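Local coordinates for protein L-ribulose 3-epimerase (Mesorhizobium loti, PDB 3VYL) that interconverts L-ribulose and L-xylulose by epimerising ketoses at C3, using a bound manganese ion and accepting other ketoses less efficiently, at residues A127-K138 against F166-I175; V149-A160 against H183-V191. All coordinates share one frame; numbering follows the deposited sequence.

Interaction 1: A127-K138 against F166-I175; sequences AAALAKVAETAK and FIEDTGSDNI
Ala127 and Thr170 bring their CA atoms to 4.9 Å where helix 127-138 meets the last turn of helix 160-170, the axes of the short segments 127-138 and 166-170 being 9.0 Å apart at closest approach and inclined at 67°. Beyond Gly171, whose positive phi breaks the helix, the second segment runs along the first helix as far as Asn174, which lies beside Ala134. Small residues make this closeness possible. Ala127 CB rests against Thr170 CG2 and against CE1 of Phe166, whose CG stands anti to the backbone N (chi1 -176°), carrying the ring to the start of the alanine-rich face. Leu130 CD1 reaches the edge of that ring, 4.0 Å from Phe166 CE2, the two side chains crossing at about a right angle. Ile175 CD1 lies over the backbone of Leu130, while its CG1 packs 3.7 Å from Ala134 CB.

The polar end is built on Asn174. Its ND2 donates to Ala134 O at 3.2 Å, nearly straight at 170°, and the acceptor lies in the amide plane. That carbonyl already takes the helical bond from Lys138 N, which arrives from the opposite face, so one oxygen serves both helix and loop. Asn174 ND2 also donates to Val142 O, just before strand 143-147. A leucine here would probably leave Val142 O without this donor and cost the loop its amide bond to Ala134 O. Ser172 OG accepts from Asn174 N at 2.8 Å, an ST turn that steadies the residue. At the outer margin Lys138 NZ forms a salt bridge with the syn lone pair of Asp173 OD2 (3.1 Å). Two neighbouring outer helices packed together, with the turn from the second into strand 175-180 lying against the first, belong to the repeating beta-alpha architecture of the TIM barrel.

Interaction 2: V149-A160 against H183-V191; sequences VNRFESNLLNTA and HMNIEEADV
The loop after strand 143-147 and the short helix 181-187 after strand 175-180, both at the C-terminal, catalytic end of the TIM barrel, meet where Val149 and Asn150 pack on His183, close to the manganese site. Val149 CG1 sits over the centre of the imidazole in a CH-pi contact, 3.8 Å from the ring centroid. At the ring edge Asn150 ND2 donates to His183 ND1 (3.0 Å), with a bent N-H...N angle of 137°; the ring is thus held both over a face and at its rim. Asn150 OD1 meanwhile accepts from Phe152 N, closing an Asx turn. Glu153 brings OE2 to the same rim, its carboxylate almost perpendicular to the imidazole, while its OE1 is bonded to His111.

Glu187 forms the second anchor. Arg151 grips its carboxylate side-on, NE on OE2 at 2.8 Å and NH2 on OE1 at 2.9 Å, and the backbone N of Arg151 adds a bond to OE2 from above the carboxylate plane. The bend of the arginine chain at chi3 (63°) turns the guanidinium back to its own backbone's acceptor. Arg260 of the third subunit forms another salt bridge with Glu187 OE1, linking this buried pair to the assembly. Farther along, where helix 160-170 begins, Ala160 N donates to the syn lone pair of Glu188 OE2 at 2.7 Å.

In the fold
The segments of the two interactions alternate along the chain, their centres about 21 Å apart, and helix 160-170 connects them: Ala160 at its start belongs to interaction 2, Phe166 to Thr170 at its end to interaction 1. They touch directly where Phe166 CB packs 3.8 Å from Leu157 CD2. Strand 175-180 continues from interaction 1 to the metal ligand Asp180, just before the helix carrying His183. The side chain of His183 lies about 4 Å from that of Glu147, another ligand, whereas that of Leu130 is about 10 Å from it; manganese itself is about 4 Å from the His183 side chain. Thus interaction 2 borders the active site, and interaction 1 joins the helical shell farther out.

Interaction 1: A127-K138 against F166-I175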
# COMPACT_ATOMS: atom_id res chain seq x y z
N ALA A 127 -28.34 -20.85 12.47
CA ALA A 127 -27.46 -21.42 13.48
C ALA A 127 -27.99 -22.78 13.95
O ALA A 127 -27.28 -23.80 13.85
CB ALA A 127 -27.30 -20.46 14.65
N ALA A 128 -29.24 -22.80 14.41
CA ALA A 128 -29.87 -24.02 14.90
C ALA A 128 -29.81 -25.14 13.87
O ALA A 128 -29.43 -26.26 14.19
CB ALA A 128 -31.30 -23.76 15.33
N ALA A 129 -30.13 -24.81 12.62
CA ALA A 129 -30.15 -25.81 11.57
C ALA A 129 -28.76 -26.31 11.21
O ALA A 129 -28.56 -27.52 11.05
CB ALA A 129 -30.87 -25.27 10.34
N LEU A 130 -27.81 -25.38 11.09
CA LEU A 130 -26.44 -25.76 10.70
C LEU A 130 -25.72 -26.54 11.80
O LEU A 130 -24.94 -27.45 11.49
CB LEU A 130 -25.63 -24.54 10.24
CG LEU A 130 -25.86 -24.11 8.79
CD1 LEU A 130 -25.32 -22.71 8.57
CD2 LEU A 130 -25.25 -25.08 7.78
N ALA A 131 -26.00 -26.21 13.06
CA ALA A 131 -25.58 -27.03 14.20
C ALA A 131 -25.87 -28.52 13.96
O ALA A 131 -25.06 -29.38 14.30
CB ALA A 131 -26.23 -26.55 15.48
N LYS A 132 -27.03 -28.82 13.37
CA LYS A 132 -27.43 -30.20 13.11
C LYS A 132 -26.75 -30.79 11.88
O LYS A 132 -26.29 -31.94 11.90
CB LYS A 132 -28.95 -30.31 12.97
CG LYS A 132 -29.70 -30.12 14.28
CD LYS A 132 -30.98 -30.94 14.30
CE LYS A 132 -32.07 -30.35 13.43
NZ LYS A 132 -32.53 -29.02 13.92
N VAL A 133 -26.69 -30.01 10.81
CA VAL A 133 -26.14 -30.48 9.55
C VAL A 133 -24.64 -30.73 9.69
O VAL A 133 -24.06 -31.54 8.94
CB VAL A 133 -26.44 -29.48 8.42
CG1 VAL A 133 -25.95 -29.99 7.08
CG2 VAL A 133 -27.94 -29.19 8.36
N ALA A 134 -24.02 -30.06 10.66
CA ALA A 134 -22.61 -30.26 10.99
C ALA A 134 -22.34 -31.65 11.55
O ALA A 134 -21.30 -32.26 11.25
CB ALA A 134 -22.14 -29.19 11.96
N GLU A 135 -23.27 -32.15 12.36
CA GLU A 135 -23.18 -33.53 12.85
C GLU A 135 -23.22 -34.53 11.70
O GLU A 135 -22.39 -35.46 11.66
CB GLU A 135 -24.27 -33.84 13.89
CG GLU A 135 -24.20 -33.02 15.18
CD GLU A 135 -22.79 -32.92 15.75
OE1 GLU A 135 -22.08 -33.96 15.85
OE2 GLU A 135 -22.38 -31.79 16.11
N THR A 136 -24.15 -34.33 10.76
CA THR A 136 -24.24 -35.17 9.57
C THR A 136 -22.91 -35.12 8.83
O THR A 136 -22.39 -36.16 8.39
CB THR A 136 -25.34 -34.69 8.61
OG1 THR A 136 -26.62 -34.83 9.23
CG2 THR A 136 -25.32 -35.49 7.31
N ALA A 137 -22.36 -33.92 8.72
CA ALA A 137 -21.10 -33.71 8.02
C ALA A 137 -19.94 -34.42 8.72
O ALA A 137 -19.11 -35.08 8.06
CB ALA A 137 -20.83 -32.21 7.87
N LYS A 138 -19.88 -34.31 10.05
CA LYS A 138 -18.83 -34.98 10.82
C LYS A 138 -18.82 -36.48 10.53
O LYS A 138 -17.80 -37.03 10.11
CB LYS A 138 -19.00 -34.72 12.33
CG LYS A 138 -17.73 -34.97 13.14
CD LYS A 138 -17.99 -35.02 14.63
CE LYS A 138 -18.12 -33.63 15.24
NZ LYS A 138 -17.84 -33.62 16.71
N PHE A 166 -21.47 -16.07 14.83
CA PHE A 166 -22.43 -17.05 14.32
C PHE A 166 -22.01 -18.47 14.70
O PHE A 166 -22.81 -19.21 15.26
CB PHE A 166 -22.59 -16.91 12.81
CG PHE A 166 -23.63 -17.82 12.24
CD1 PHE A 166 -24.97 -17.44 12.22
CD2 PHE A 166 -23.28 -19.06 11.72
CE1 PHE A 166 -25.94 -18.28 11.69
CE2 PHE A 166 -24.24 -19.90 11.19
CZ PHE A 166 -25.57 -19.50 11.17
N ILE A 167 -20.76 -18.83 14.41
CA ILE A 167 -20.21 -20.13 14.77
C ILE A 167 -20.37 -20.38 16.27
O ILE A 167 -20.85 -21.44 16.69
CB ILE A 167 -18.74 -20.26 14.36
CG1 ILE A 167 -18.63 -20.36 12.84
CG2 ILE A 167 -18.12 -21.48 15.03
CD1 ILE A 167 -17.21 -20.48 12.32
N GLU A 168 -19.98 -19.38 17.06
CA GLU A 168 -20.14 -19.39 18.51
C GLU A 168 -21.55 -19.85 18.87
O GLU A 168 -21.72 -20.74 19.70
CB GLU A 168 -19.88 -17.99 19.05
CG GLU A 168 -19.18 -17.91 20.39
CD GLU A 168 -18.69 -16.50 20.69
OE1 GLU A 168 -18.85 -16.04 21.84
OE2 GLU A 168 -18.16 -15.84 19.76
N ASP A 169 -22.56 -19.25 18.23
CA ASP A 169 -23.97 -19.56 18.48
C ASP A 169 -24.40 -20.97 18.07
O ASP A 169 -25.37 -21.50 18.63
CB ASP A 169 -24.88 -18.53 17.81
CG ASP A 169 -24.76 -17.16 18.43
OD1 ASP A 169 -24.02 -17.01 19.43
OD2 ASP A 169 -25.40 -16.21 17.93
N THR A 170 -23.70 -21.58 17.12
CA THR A 170 -24.05 -22.93 16.65
C THR A 170 -23.61 -24.01 17.64
O THR A 170 -24.11 -25.14 17.61
CB THR A 170 -23.47 -23.26 15.26
OG1 THR A 170 -22.04 -23.33 15.33
CG2 THR A 170 -23.91 -22.23 14.22
N GLY A 171 -22.67 -23.65 18.51
CA GLY A 171 -22.12 -24.55 19.50
C GLY A 171 -21.34 -25.69 18.88
O GLY A 171 -20.84 -26.56 19.59
N SER A 172 -21.21 -25.69 17.56
CA SER A 172 -20.51 -26.77 16.88
C SER A 172 -18.99 -26.61 16.85
O SER A 172 -18.45 -25.51 16.98
CB SER A 172 -21.04 -26.95 15.47
OG SER A 172 -20.25 -27.91 14.78
N ASP A 173 -18.32 -27.74 16.66
CA ASP A 173 -16.89 -27.78 16.40
C ASP A 173 -16.59 -28.42 15.04
O ASP A 173 -15.48 -28.91 14.80
CB ASP A 173 -16.15 -28.52 17.52
CG ASP A 173 -16.70 -29.93 17.76
OD1 ASP A 173 -16.97 -30.25 18.94
OD2 ASP A 173 -16.84 -30.71 16.79
N ASN A 174 -17.59 -28.45 14.15
CA ASN A 174 -17.37 -28.85 12.77
C ASN A 174 -17.79 -27.75 11.78
O ASN A 174 -17.92 -27.97 10.58
CB ASN A 174 -18.03 -30.19 12.45
CG ASN A 174 -17.42 -30.86 11.23
OD1 ASN A 174 -16.23 -30.71 10.96
ND2 ASN A 174 -18.24 -31.57 10.46
N ILE A 175 -18.00 -26.55 12.32
CA ILE A 175 -18.29 -25.40 11.48
C ILE A 175 -17.14 -24.38 11.55
O ILE A 175 -16.85 -23.81 12.60
CB ILE A 175 -19.65 -24.76 11.83
CG1 ILE A 175 -20.78 -25.76 11.56
CG2 ILE A 175 -19.87 -23.50 11.02
CD1 ILE A 175 -22.12 -25.36 12.14

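Interaction 2: V149-A160 against H183-V191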
# COMPACT_ATOMS: atom_id res chain seq x y z
N VAL A 149 -19.62 -13.45 2.69
CA VAL A 149 -19.78 -12.78 1.40
C VAL A 149 -20.24 -11.33 1.54
O VAL A 149 -20.66 -10.90 2.62
CB VAL A 149 -20.72 -13.56 0.44
CG1 VAL A 149 -20.13 -14.93 0.12
CG2 VAL A 149 -22.11 -13.70 1.01
N ASN A 150 -20.16 -10.59 0.44
CA ASN A 150 -20.51 -9.18 0.45
C ASN A 150 -22.02 -8.97 0.54
O ASN A 150 -22.81 -9.86 0.22
CB ASN A 150 -19.91 -8.48 -0.77
CG ASN A 150 -20.63 -8.81 -2.06
OD1 ASN A 150 -21.75 -8.34 -2.29
ND2 ASN A 150 -19.99 -9.60 -2.91
N ARG A 151 -22.40 -7.77 0.97
CA ARG A 151 -23.80 -7.39 1.19
C ARG A 151 -24.77 -7.78 0.07
O ARG A 151 -25.92 -8.09 0.36
CB ARG A 151 -23.88 -5.89 1.41
CG ARG A 151 -23.27 -5.06 0.31
CD ARG A 151 -22.95 -3.67 0.80
NE ARG A 151 -21.95 -3.69 1.87
CZ ARG A 151 -21.51 -2.60 2.49
NH1 ARG A 151 -21.99 -1.40 2.15
NH2 ARG A 151 -20.59 -2.70 3.44
N PHE A 152 -24.30 -7.75 -1.18
CA PHE A 152 -25.13 -8.04 -2.35
C PHE A 152 -25.34 -9.53 -2.62
O PHE A 152 -26.17 -9.89 -3.46
CB PHE A 152 -24.56 -7.37 -3.61
CG PHE A 152 -24.35 -5.88 -3.47
CD1 PHE A 152 -25.42 -4.99 -3.56
CD2 PHE A 152 -23.08 -5.37 -3.26
CE1 PHE A 152 -25.24 -3.63 -3.44
CE2 PHE A 152 -22.88 -4.00 -3.14
CZ PHE A 152 -23.96 -3.13 -3.22
N GLU A 153 -24.63 -10.39 -1.92
CA GLU A 153 -24.80 -11.80 -2.11
C GLU A 153 -25.44 -12.58 -0.94
O GLU A 153 -25.90 -13.66 -1.11
CB GLU A 153 -23.49 -12.38 -2.56
CG GLU A 153 -22.93 -11.68 -3.77
CD GLU A 153 -21.95 -12.50 -4.53
OE1 GLU A 153 -22.04 -13.69 -4.45
OE2 GLU A 153 -21.08 -11.99 -5.19
N SER A 154 -25.44 -12.00 0.24
CA SER A 154 -26.19 -12.51 1.34
C SER A 154 -26.45 -11.36 2.26
O SER A 154 -25.77 -10.39 2.22
CB SER A 154 -25.40 -13.55 2.10
OG SER A 154 -26.15 -14.08 3.15
N ASN A 155 -27.44 -11.48 3.11
CA ASN A 155 -27.66 -10.43 4.06
C ASN A 155 -27.28 -10.78 5.46
O ASN A 155 -27.52 -10.05 6.35
CB ASN A 155 -29.07 -9.90 3.99
CG ASN A 155 -30.08 -10.87 4.46
OD1 ASN A 155 -29.83 -12.02 4.58
ND2 ASN A 155 -31.24 -10.41 4.71
N LEU A 156 -26.67 -11.93 5.64
CA LEU A 156 -26.41 -12.37 6.97
C LEU A 156 -24.97 -12.31 7.39
O LEU A 156 -24.63 -11.56 8.24
CB LEU A 156 -26.92 -13.79 7.15
CG LEU A 156 -27.27 -14.37 8.51
CD1 LEU A 156 -28.32 -13.55 9.18
CD2 LEU A 156 -27.78 -15.76 8.31
N LEU A 157 -24.13 -13.11 6.80
CA LEU A 157 -22.74 -13.10 7.18
C LEU A 157 -21.86 -12.45 6.17
O LEU A 157 -21.47 -13.06 5.22
CB LEU A 157 -22.26 -14.52 7.39
CG LEU A 157 -23.09 -15.48 8.19
CD1 LEU A 157 -22.42 -16.80 8.19
CD2 LEU A 157 -23.27 -15.02 9.59
N ASN A 158 -21.50 -11.22 6.45
CA ASN A 158 -20.73 -10.41 5.53
C ASN A 158 -19.39 -10.13 6.11
O ASN A 158 -18.56 -9.63 5.46
CB ASN A 158 -21.43 -9.07 5.24
CG ASN A 158 -22.80 -9.23 4.65
OD1 ASN A 158 -23.02 -10.03 3.77
ND2 ASN A 158 -23.71 -8.48 5.13
N THR A 159 -19.21 -10.45 7.36
CA THR A 159 -17.99 -10.09 8.07
C THR A 159 -17.39 -11.29 8.82
O THR A 159 -18.14 -12.12 9.35
CB THR A 159 -18.29 -8.87 8.97
OG1 THR A 159 -17.72 -7.69 8.37
CG2 THR A 159 -17.77 -9.01 10.38
N ALA A 160 -16.06 -11.40 8.85
CA ALA A 160 -15.42 -12.53 9.55
C ALA A 160 -15.82 -12.58 11.03
O ALA A 160 -15.99 -13.66 11.59
CB ALA A 160 -13.91 -12.48 9.41
N HIS A 183 -14.64 -10.79 -1.39
CA HIS A 183 -15.69 -10.34 -0.48
C HIS A 183 -15.16 -9.53 0.69
O HIS A 183 -15.79 -8.55 1.12
CB HIS A 183 -16.49 -11.52 0.01
CG HIS A 183 -17.22 -12.25 -1.09
ND1 HIS A 183 -18.26 -11.71 -1.74
CD2 HIS A 183 -17.01 -13.50 -1.65
CE1 HIS A 183 -18.70 -12.57 -2.68
NE2 HIS A 183 -17.93 -13.66 -2.62
N MET A 184 -13.99 -9.93 1.18
CA MET A 184 -13.35 -9.30 2.33
C MET A 184 -12.99 -7.85 2.03
O MET A 184 -13.19 -6.97 2.88
CB MET A 184 -12.10 -10.07 2.76
CG MET A 184 -12.41 -11.33 3.57
SD MET A 184 -10.97 -12.03 4.41
CE MET A 184 -10.10 -12.76 3.03
N ASN A 185 -12.47 -7.61 0.83
CA ASN A 185 -12.03 -6.27 0.46
C ASN A 185 -13.19 -5.28 0.43
O ASN A 185 -12.98 -4.08 0.61
CB ASN A 185 -11.29 -6.29 -0.87
CG ASN A 185 -10.26 -5.17 -0.98
OD1 ASN A 185 -9.28 -5.16 -0.24
ND2 ASN A 185 -10.48 -4.24 -1.91
N ILE A 186 -14.41 -5.77 0.22
CA ILE A 186 -15.57 -4.90 0.24
C ILE A 186 -16.09 -4.69 1.67
O ILE A 186 -16.50 -3.58 2.04
CB ILE A 186 -16.71 -5.44 -0.65
CG1 ILE A 186 -16.28 -5.49 -2.12
CG2 ILE A 186 -17.97 -4.59 -0.51
CD1 ILE A 186 -17.34 -6.05 -3.05
N GLU A 187 -16.05 -5.75 2.48
CA GLU A 187 -16.72 -5.72 3.78
C GLU A 187 -15.81 -5.49 4.99
O GLU A 187 -16.19 -4.77 5.91
CB GLU A 187 -17.55 -6.99 3.98
CG GLU A 187 -18.62 -7.21 2.91
CD GLU A 187 -19.74 -6.19 2.95
OE1 GLU A 187 -19.90 -5.49 3.97
OE2 GLU A 187 -20.49 -6.09 1.95
N GLU A 188 -14.63 -6.08 5.00
CA GLU A 188 -13.75 -5.99 6.17
C GLU A 188 -13.11 -4.60 6.35
O GLU A 188 -12.95 -3.83 5.40
CB GLU A 188 -12.68 -7.09 6.16
CG GLU A 188 -13.18 -8.51 5.92
CD GLU A 188 -13.90 -9.15 7.11
OE1 GLU A 188 -13.88 -8.56 8.23
OE2 GLU A 188 -14.47 -10.25 6.94
N ALA A 189 -12.79 -4.28 7.60
CA ALA A 189 -12.14 -3.02 7.95
C ALA A 189 -10.72 -3.08 7.44
O ALA A 189 -10.18 -2.10 6.93
CB ALA A 189 -12.14 -2.81 9.47
N ASP A 190 -10.12 -4.26 7.58
CA ASP A 190 -8.80 -4.52 7.07
C ASP A 190 -8.71 -6.01 6.81
O ASP A 190 -8.96 -6.82 7.71
CB ASP A 190 -7.74 -4.07 8.07
CG ASP A 190 -6.34 -4.14 7.50
OD1 ASP A 190 -5.89 -3.16 6.86
OD2 ASP A 190 -5.68 -5.18 7.70
N VAL A 191 -8.36 -6.38 5.58
CA VAL A 191 -8.30 -7.79 5.22
C VAL A 191 -7.36 -8.58 6.14
O VAL A 191 -7.77 -9.60 6.69
CB VAL A 191 -7.95 -8.03 3.72
CG1 VAL A 191 -8.19 -9.48 3.36
CG2 VAL A 191 -8.81 -7.14 2.83
O HOH W 1 -19.58 -15.27 -5.15
O HOH W 2 -15.65 -10.77 4.25